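Local coordinates for protein inositol monophosphatase (Zymomonas mobilis, PDB 4N81) that probably hydrolyses phosphate monoesters such as inositol monophosphate with the help of magnesium ions, at residues L12-A17 against Q124-G129; D22-F27 against D86-T91. All coordinates share one frame; numbering follows the deposited sequence.

Contact 1 of 2, residues L12-A17 against Q124-G129; sequences LAHRLA and QERWVG
H14, on helix 7-24, reaches across to R126 and V128 of strand 125-130, in the large sheet that this helix packs against. With CG anti to the carbonyl carbon (chi1 -81°), its imidazole extends past the flank of the helix until ND1 faces the guanidinium. R126 NH1 donates to H14 ND1 over 3.0 Å in a nearly straight bond, 163° at the hydrogen. The bond runs nearly in the plane of both groups, which are tilted 24° from each other, so ring and guanidinium meet edge to edge rather than stacked. Further round the same ring, H14 CE1 touches V128 CG2 at 3.4 Å, and the R126 methylene CD passes CE1 at the same distance, 3.4 Å.

One turn later, A17 turns its methyl group toward the strand. CB sits over the centre of one guanidinium face, with A17 CB 3.7 Å from R126 CZ. R126 gets there with CG anti to its backbone N and a bend at chi3 that swings the end group round toward the helix. Two more of its nitrogens have partners: NE bonds to N119 OD1 on the neighbouring strand, and NH2 forms a salt bridge with D18, which follows A17 on the helix.

The guanidinium thus links helix and sheet, its rotation fixed by partners around its rim and a methyl over one face. R126 NH1 donates, so ND1 of H14 is the acceptor, consistent with a ring that is not protonated at ND1; the nearby positive charge would probably also disfavour a doubly protonated imidazole.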
ATOM      1  N   LEU A  12      18.231  -3.367  22.896  1.00 25.76           N
ATOM      2  CA  LEU A  12      17.800  -4.741  22.666  1.00 26.69           C
ATOM      3  C   LEU A  12      16.697  -4.760  21.587  1.00 26.99           C
ATOM      4  O   LEU A  12      16.690  -5.610  20.703  1.00 22.95           O
ATOM      5  CB  LEU A  12      17.214  -5.317  23.962  1.00 27.47           C
ATOM      6  CG  LEU A  12      16.740  -6.781  23.930  1.00 33.13           C
ATOM      7  CD1 LEU A  12      17.846  -7.644  23.351  1.00 33.43           C
ATOM      8  CD2 LEU A  12      16.347  -7.303  25.339  1.00 28.36           C
ATOM      9  N   ALA A  13      15.807  -3.775  21.620  1.00 25.13           N
ATOM     10  CA  ALA A  13      14.667  -3.789  20.705  1.00 22.45           C
ATOM     11  C   ALA A  13      15.157  -3.652  19.265  1.00 20.61           C
ATOM     12  O   ALA A  13      14.677  -4.361  18.351  1.00 19.10           O
ATOM     13  CB  ALA A  13      13.678  -2.679  21.076  1.00 20.67           C
ATOM     14  N   HIS A  14      16.165  -2.811  19.060  1.00 24.22           N
ATOM     15  CA  HIS A  14      16.764  -2.712  17.737  1.00 19.98           C
ATOM     16  C   HIS A  14      17.405  -4.008  17.318  1.00 23.46           C
ATOM     17  O   HIS A  14      17.339  -4.397  16.128  1.00 21.42           O
ATOM     18  CB  HIS A  14      17.861  -1.625  17.720  1.00 20.70           C
ATOM     19  CG  HIS A  14      17.310  -0.235  17.559  1.00 24.53           C
ATOM     20  ND1 HIS A  14      16.711   0.192  16.395  1.00 23.46           N
ATOM     21  CD2 HIS A  14      17.243   0.811  18.421  1.00 26.34           C
ATOM     22  CE1 HIS A  14      16.304   1.444  16.540  1.00 24.81           C
ATOM     23  NE2 HIS A  14      16.607   1.844  17.767  1.00 21.72           N
ATOM     24  N   ARG A  15      18.026  -4.690  18.286  1.00 22.89           N
ATOM     25  CA  ARG A  15      18.637  -5.983  17.930  1.00 24.89           C
ATOM     26  C   ARG A  15      17.590  -7.020  17.510  1.00 22.11           C
ATOM     27  O   ARG A  15      17.778  -7.763  16.531  1.00 21.98           O
ATOM     28  CB  ARG A  15      19.528  -6.496  19.098  1.00 29.47           C
ATOM     29  CG  ARG A  15      20.011  -7.944  18.942  1.00 40.82           C
ATOM     30  CD  ARG A  15      21.406  -8.206  19.556  1.00 52.36           C
ATOM     31  NE  ARG A  15      21.436  -8.610  20.968  1.00 59.35           N
ATOM     32  CZ  ARG A  15      21.553  -7.765  21.998  1.00 62.90           C
ATOM     33  NH1 ARG A  15      21.597  -6.447  21.782  1.00 65.52           N
ATOM     34  NH2 ARG A  15      21.592  -8.226  23.252  1.00 59.21           N
ATOM     35  N   LEU A  16      16.444  -7.011  18.198  1.00 24.07           N
ATOM     36  CA  LEU A  16      15.374  -7.934  17.848  1.00 21.99           C
ATOM     37  C   LEU A  16      14.843  -7.591  16.468  1.00 19.36           C
ATOM     38  O   LEU A  16      14.574  -8.477  15.646  1.00 19.07           O
ATOM     39  CB  LEU A  16      14.247  -7.851  18.885  1.00 23.16           C
ATOM     40  CG  LEU A  16      14.660  -8.228  20.324  1.00 24.44           C
ATOM     41  CD1 LEU A  16      13.467  -8.012  21.223  1.00 24.65           C
ATOM     42  CD2 LEU A  16      15.123  -9.676  20.433  1.00 26.70           C
ATOM     43  N   ALA A  17      14.736  -6.299  16.172  1.00 18.56           N
ATOM     44  CA  ALA A  17      14.219  -5.945  14.855  1.00 17.31           C
ATOM     45  C   ALA A  17      15.174  -6.373  13.758  1.00 18.44           C
ATOM     46  O   ALA A  17      14.718  -6.852  12.682  1.00 17.54           O
ATOM     47  CB  ALA A  17      13.876  -4.437  14.735  1.00 17.84           C
ATOM     48  N   GLN A 124      13.833  -0.781   4.722  1.00 13.38           N
ATOM     49  CA  GLN A 124      14.642  -0.277   5.844  1.00 16.46           C
ATOM     50  C   GLN A 124      14.083   1.044   6.382  1.00 16.19           C
ATOM     51  O   GLN A 124      14.748   2.080   6.358  1.00 16.95           O
ATOM     52  CB  GLN A 124      16.107  -0.093   5.430  1.00 23.23           C
ATOM     53  CG  GLN A 124      16.615  -1.185   4.539  1.00 36.88           C
ATOM     54  CD  GLN A 124      17.033  -2.354   5.323  1.00 48.28           C
ATOM     55  OE1 GLN A 124      16.282  -2.843   6.177  1.00 53.91           O
ATOM     56  NE2 GLN A 124      18.263  -2.813   5.082  1.00 50.37           N
ATOM     57  N   GLU A 125      12.852   0.987   6.851  1.00 12.42           N
ATOM     58  CA  GLU A 125      12.232   2.140   7.466  1.00 12.07           C
ATOM     59  C   GLU A 125      11.885   1.691   8.879  1.00 13.23           C
ATOM     60  O   GLU A 125      11.127   0.716   9.061  1.00 13.24           O
ATOM     61  CB  GLU A 125      10.930   2.441   6.720  1.00 12.78           C
ATOM     62  CG  GLU A 125      11.189   2.715   5.215  1.00 15.06           C
ATOM     63  CD  GLU A 125       9.893   3.037   4.431  1.00 20.44           C
ATOM     64  OE1 GLU A 125       9.787   4.152   3.848  1.00 19.63           O
ATOM     65  OE2 GLU A 125       9.013   2.148   4.396  1.00 19.00           O
ATOM     66  N   ARG A 126      12.366   2.450   9.863  1.00 12.54           N
ATOM     67  CA  ARG A 126      12.223   2.044  11.246  1.00 13.08           C
ATOM     68  C   ARG A 126      11.747   3.218  12.110  1.00 13.15           C
ATOM     69  O   ARG A 126      12.413   4.274  12.177  1.00 14.96           O
ATOM     70  CB  ARG A 126      13.557   1.514  11.793  1.00 14.75           C
ATOM     71  CG  ARG A 126      13.415   1.008  13.251  1.00 14.34           C
ATOM     72  CD  ARG A 126      14.691   0.254  13.745  1.00 19.70           C
ATOM     73  NE  ARG A 126      14.922  -0.929  12.919  1.00 19.59           N
ATOM     74  CZ  ARG A 126      15.892  -1.828  13.114  1.00 19.08           C
ATOM     75  NH1 ARG A 126      16.751  -1.714  14.132  1.00 17.81           N
ATOM     76  NH2 ARG A 126      15.991  -2.854  12.275  1.00 19.92           N
ATOM     77  N   TRP A 127      10.579   3.035  12.723  1.00 12.13           N
ATOM     78  CA  TRP A 127      10.022   3.997  13.678  1.00 12.07           C
ATOM     79  C   TRP A 127      10.341   3.503  15.095  1.00 13.38           C
ATOM     80  O   TRP A 127      10.134   2.320  15.358  1.00 14.44           O
ATOM     81  CB  TRP A 127       8.492   3.961  13.552  1.00 11.18           C
ATOM     82  CG  TRP A 127       7.902   4.600  12.322  1.00 10.53           C
ATOM     83  CD1 TRP A 127       7.376   5.890  12.230  1.00 10.31           C
ATOM     84  CD2 TRP A 127       7.755   4.003  11.026  1.00 11.44           C
ATOM     85  NE1 TRP A 127       6.947   6.115  10.922  1.00 13.00           N
ATOM     86  CE2 TRP A 127       7.133   4.972  10.180  1.00 11.58           C
ATOM     87  CE3 TRP A 127       8.117   2.755  10.475  1.00 11.35           C
ATOM     88  CZ2 TRP A 127       6.794   4.692   8.834  1.00 10.17           C
ATOM     89  CZ3 TRP A 127       7.798   2.487   9.132  1.00 11.93           C
ATOM     90  CH2 TRP A 127       7.137   3.449   8.328  1.00 13.71           C
ATOM     91  N   VAL A 128      10.816   4.388  15.990  1.00 13.52           N
ATOM     92  CA  VAL A 128      11.080   3.995  17.375  1.00 14.22           C
ATOM     93  C   VAL A 128      10.387   4.996  18.292  1.00 16.09           C
ATOM     94  O   VAL A 128      10.650   6.208  18.196  1.00 14.28           O
ATOM     95  CB  VAL A 128      12.583   4.057  17.698  1.00 18.26           C
ATOM     96  CG1 VAL A 128      12.833   3.549  19.141  1.00 16.83           C
ATOM     97  CG2 VAL A 128      13.360   3.226  16.664  1.00 15.85           C
ATOM     98  N   GLY A 129       9.530   4.496  19.194  1.00 14.81           N
ATOM     99  CA  GLY A 129       8.873   5.352  20.179  1.00 15.55           C
ATOM    100  C   GLY A 129       9.144   4.871  21.592  1.00 17.64           C
ATOM    101  O   GLY A 129       9.302   3.652  21.827  1.00 16.95           O
TER

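Contact 2 of 2, residues D22-F27 against D86-T91; sequences DIIRPF and DPIDGT. With SO4 (sulfate ion), chain B.
The DPIDGT motif of the inositol monophosphatase family, residues 86-91, meets the C-terminal part of helix 7-24 through I24. This buried contact is made by the back of a segment whose aspartates D86 and D89, with the I88 backbone, are predicted magnesium ligands. I24 CG1 is anti to the carbonyl carbon (chi1 -67°), and the extended branch carries CD1 to the corner of the motif, where it lies 3.2 Å from P87 O, an oxygen that also accepts a hydrogen bond from T103. The same methyl packs 3.8 Å from I88 CG1, while I24 CD1 stands 4.3 Å from P87 CB. The I24 and I88 side chains run alongside each other, pointing opposite ways, and F94 and F101 touch both.

Beyond this packing face, the D86 and D89 carboxylates border the predicted metal site, where D210 also lies close. A sulfate, probably from the crystallisation liquor, is bound there at the start of helix 91-95, G90 taking the N-cap position. Two successive backbone amides grip one sulfate oxygen: G90 N donates to O4 at 2.9 Å, and T91 N to the same sulfate O4 at 3.0 Å, with an N-H...O angle of 162°.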
ATOM      1  N   ASP A  22      16.444  -9.942   9.110  1.00 20.08           N
ATOM      2  CA  ASP A  22      17.289 -10.817   8.296  1.00 19.00           C
ATOM      3  C   ASP A  22      16.628 -12.156   8.076  1.00 23.15           C
ATOM      4  O   ASP A  22      16.895 -12.821   7.076  1.00 20.97           O
ATOM      5  CB  ASP A  22      18.663 -11.048   8.932  1.00 21.26           C
ATOM      6  CG  ASP A  22      19.490  -9.769   8.986  1.00 29.78           C
ATOM      7  OD1 ASP A  22      20.419  -9.673   9.821  1.00 32.77           O
ATOM      8  OD2 ASP A  22      19.191  -8.858   8.184  1.00 30.39           O
ATOM      9  N   ILE A  23      15.799 -12.589   9.018  1.00 18.95           N
ATOM     10  CA  ILE A  23      15.110 -13.863   8.761  1.00 19.06           C
ATOM     11  C   ILE A  23      13.963 -13.746   7.739  1.00 18.87           C
ATOM     12  O   ILE A  23      13.767 -14.620   6.889  1.00 17.96           O
ATOM     13  CB  ILE A  23      14.579 -14.410  10.079  1.00 23.95           C
ATOM     14  CG1 ILE A  23      15.752 -14.919  10.907  1.00 25.18           C
ATOM     15  CG2 ILE A  23      13.513 -15.483   9.849  1.00 23.83           C
ATOM     16  CD1 ILE A  23      15.439 -15.009  12.400  1.00 26.73           C
ATOM     17  N   ILE A  24      13.211 -12.656   7.847  1.00 16.78           N
ATOM     18  CA  ILE A  24      11.998 -12.427   7.041  1.00 15.70           C
ATOM     19  C   ILE A  24      12.309 -12.062   5.588  1.00 15.36           C
ATOM     20  O   ILE A  24      11.666 -12.555   4.671  1.00 15.08           O
ATOM     21  CB  ILE A  24      11.150 -11.286   7.661  1.00 17.36           C
ATOM     22  CG1 ILE A  24      10.572 -11.725   9.027  1.00 17.95           C
ATOM     23  CG2 ILE A  24      10.030 -10.820   6.680  1.00 16.54           C
ATOM     24  CD1 ILE A  24       9.971 -10.506   9.894  1.00 18.04           C
ATOM     25  N   ARG A  25      13.346 -11.261   5.378  1.00 15.57           N
ATOM     26  CA  ARG A  25      13.610 -10.713   4.032  1.00 18.56           C
ATOM     27  C   ARG A  25      13.686 -11.760   2.892  1.00 18.64           C
ATOM     28  O   ARG A  25      13.043 -11.586   1.852  1.00 16.07           O
ATOM     29  CB  ARG A  25      14.887  -9.863   4.071  1.00 20.19           C
ATOM     30  CG  ARG A  25      15.208  -9.061   2.821  1.00 23.71           C
ATOM     31  CD  ARG A  25      16.511  -8.207   3.037  1.00 21.51           C
ATOM     32  NE  ARG A  25      16.300  -7.148   4.035  1.00 23.38           N
ATOM     33  CZ  ARG A  25      16.852  -7.149   5.254  1.00 27.83           C
ATOM     34  NH1 ARG A  25      16.612  -6.130   6.116  1.00 19.42           N
ATOM     35  NH2 ARG A  25      17.652  -8.151   5.607  1.00 30.40           N
ATOM     36  N   PRO A  26      14.421 -12.873   3.093  1.00 16.66           N
ATOM     37  CA  PRO A  26      14.547 -13.842   2.001  1.00 18.07           C
ATOM     38  C   PRO A  26      13.179 -14.388   1.541  1.00 20.04           C
ATOM     39  O   PRO A  26      13.120 -14.976   0.456  1.00 19.00           O
ATOM     40  CB  PRO A  26      15.400 -14.972   2.610  1.00 22.51           C
ATOM     41  CG  PRO A  26      16.169 -14.311   3.689  1.00 25.96           C
ATOM     42  CD  PRO A  26      15.295 -13.217   4.233  1.00 17.60           C
ATOM     43  N   PHE A  27      12.165 -14.387   2.416  1.00 17.18           N
ATOM     44  CA  PHE A  27      10.855 -14.963   2.068  1.00 15.75           C
ATOM     45  C   PHE A  27       9.949 -13.991   1.327  1.00 17.28           C
ATOM     46  O   PHE A  27       8.928 -14.386   0.827  1.00 15.59           O
ATOM     47  CB  PHE A  27      10.123 -15.440   3.317  1.00 15.67           C
ATOM     48  CG  PHE A  27      10.816 -16.596   3.996  1.00 18.55           C
ATOM     49  CD1 PHE A  27      11.591 -16.396   5.139  1.00 17.31           C
ATOM     50  CD2 PHE A  27      10.749 -17.860   3.442  1.00 20.56           C
ATOM     51  CE1 PHE A  27      12.241 -17.452   5.748  1.00 21.85           C
ATOM     52  CE2 PHE A  27      11.407 -18.941   4.050  1.00 21.93           C
ATOM     53  CZ  PHE A  27      12.150 -18.721   5.211  1.00 23.71           C
ATOM     54  N   ASP A  86       5.287  -9.011  17.085  1.00 14.86           N
ATOM     55  CA  ASP A  86       4.562  -9.429  15.904  1.00 14.19           C
ATOM     56  C   ASP A  86       5.559  -9.426  14.731  1.00 15.59           C
ATOM     57  O   ASP A  86       5.849  -8.348  14.178  1.00 16.66           O
ATOM     58  CB  ASP A  86       3.385  -8.486  15.603  1.00 14.45           C
ATOM     59  CG  ASP A  86       2.385  -9.116  14.611  1.00 17.67           C
ATOM     60  OD1 ASP A  86       2.575 -10.312  14.284  1.00 19.90           O
ATOM     61  OD2 ASP A  86       1.420  -8.438  14.184  1.00 17.71           O
ATOM     62  N   PRO A  87       6.128 -10.595  14.370  1.00 14.61           N
ATOM     63  CA  PRO A  87       7.188 -10.547  13.336  1.00 14.53           C
ATOM     64  C   PRO A  87       6.732  -9.914  12.016  1.00 16.60           C
ATOM     65  O   PRO A  87       7.484  -9.182  11.386  1.00 14.64           O
ATOM     66  CB  PRO A  87       7.457 -12.048  13.072  1.00 15.36           C
ATOM     67  CG  PRO A  87       7.196 -12.698  14.475  1.00 16.78           C
ATOM     68  CD  PRO A  87       6.002 -11.931  15.015  1.00 17.08           C
ATOM     69  N   ILE A  88       5.484 -10.178  11.636  1.00 13.49           N
ATOM     70  CA  ILE A  88       4.918  -9.637  10.395  1.00 12.14           C
ATOM     71  C   ILE A  88       3.497  -9.127  10.681  1.00 14.06           C
ATOM     72  O   ILE A  88       2.523  -9.866  10.603  1.00 16.41           O
ATOM     73  CB  ILE A  88       4.901 -10.690   9.260  1.00 12.32           C
ATOM     74  CG1 ILE A  88       6.345 -11.198   8.988  1.00 14.13           C
ATOM     75  CG2 ILE A  88       4.277 -10.105   7.956  1.00 12.89           C
ATOM     76  CD1 ILE A  88       6.408 -12.413   8.040  1.00 13.87           C
ATOM     77  N   ASP A  89       3.389  -7.847  11.004  1.00 12.72           N
ATOM     78  CA  ASP A  89       2.077  -7.233  11.074  1.00 10.58           C
ATOM     79  C   ASP A  89       1.735  -6.802   9.651  1.00 11.22           C
ATOM     80  O   ASP A  89       2.532  -6.120   9.011  1.00 12.34           O
ATOM     81  CB  ASP A  89       2.109  -6.017  11.996  1.00 10.39           C
ATOM     82  CG  ASP A  89       0.736  -5.394  12.128  1.00 11.53           C
ATOM     83  OD1 ASP A  89       0.556  -4.256  11.627  1.00  9.94           O
ATOM     84  OD2 ASP A  89      -0.153  -6.066  12.689  1.00 11.77           O
ATOM     85  N   GLY A  90       0.540  -7.166   9.175  1.00 12.51           N
ATOM     86  CA  GLY A  90       0.191  -7.012   7.771  1.00 11.38           C
ATOM     87  C   GLY A  90       0.501  -8.309   7.034  1.00 10.56           C
ATOM     88  O   GLY A  90       1.061  -8.288   5.918  1.00 11.93           O
ATOM     89  N   THR A  91       0.115  -9.427   7.655  1.00 10.52           N
ATOM     90  CA  THR A  91       0.369 -10.731   7.068  1.00 11.17           C
ATOM     91  C   THR A  91      -0.270 -10.802   5.646  1.00 15.88           C
ATOM     92  O   THR A  91       0.330 -11.284   4.695  1.00 11.59           O
ATOM     93  CB  THR A  91      -0.464 -11.806   7.901  1.00 18.23           C
ATOM     94  OG1 THR A  91      -0.012 -11.802   9.257  1.00 26.96           O
ATOM     95  CG2 THR A  91      -0.226 -13.188   7.334  1.00 18.42           C
TER
HETATM   96  S   SO4 B 301      -1.666  -9.701  11.241  1.00 38.20           S
HETATM   97  O1  SO4 B 301      -1.387 -11.145  10.959  1.00 44.03           O
HETATM   98  O2  SO4 B 301      -2.998  -9.615  11.902  1.00 43.43           O
HETATM   99  O3  SO4 B 301      -0.713  -9.194  12.218  1.00 20.51           O
HETATM  100  O4  SO4 B 301      -1.682  -8.877   9.966  1.00 26.91           O

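Overall arrangement
Both contacts use helix 7-24, whose earlier turns meet the large sheet in contact 1 and whose later part backs the predicted metal-binding motif in contact 2. Their centres are about 13 Å apart, and in sequence both segments of contact 2 fall between the two segments of contact 1. They also touch directly: Q124 OE1 of contact 1 lies 3.3 Å from R25 NH1 of contact 2, a weak hydrogen bond. The chemistry differs, chiefly polar around an arginine in 12-17 with 124-129, largely apolar between 22-27 and 86-91. The sulfate and predicted magnesium ligands belong to contact 2; the A17 side chain remains about 11 Å from that of D86.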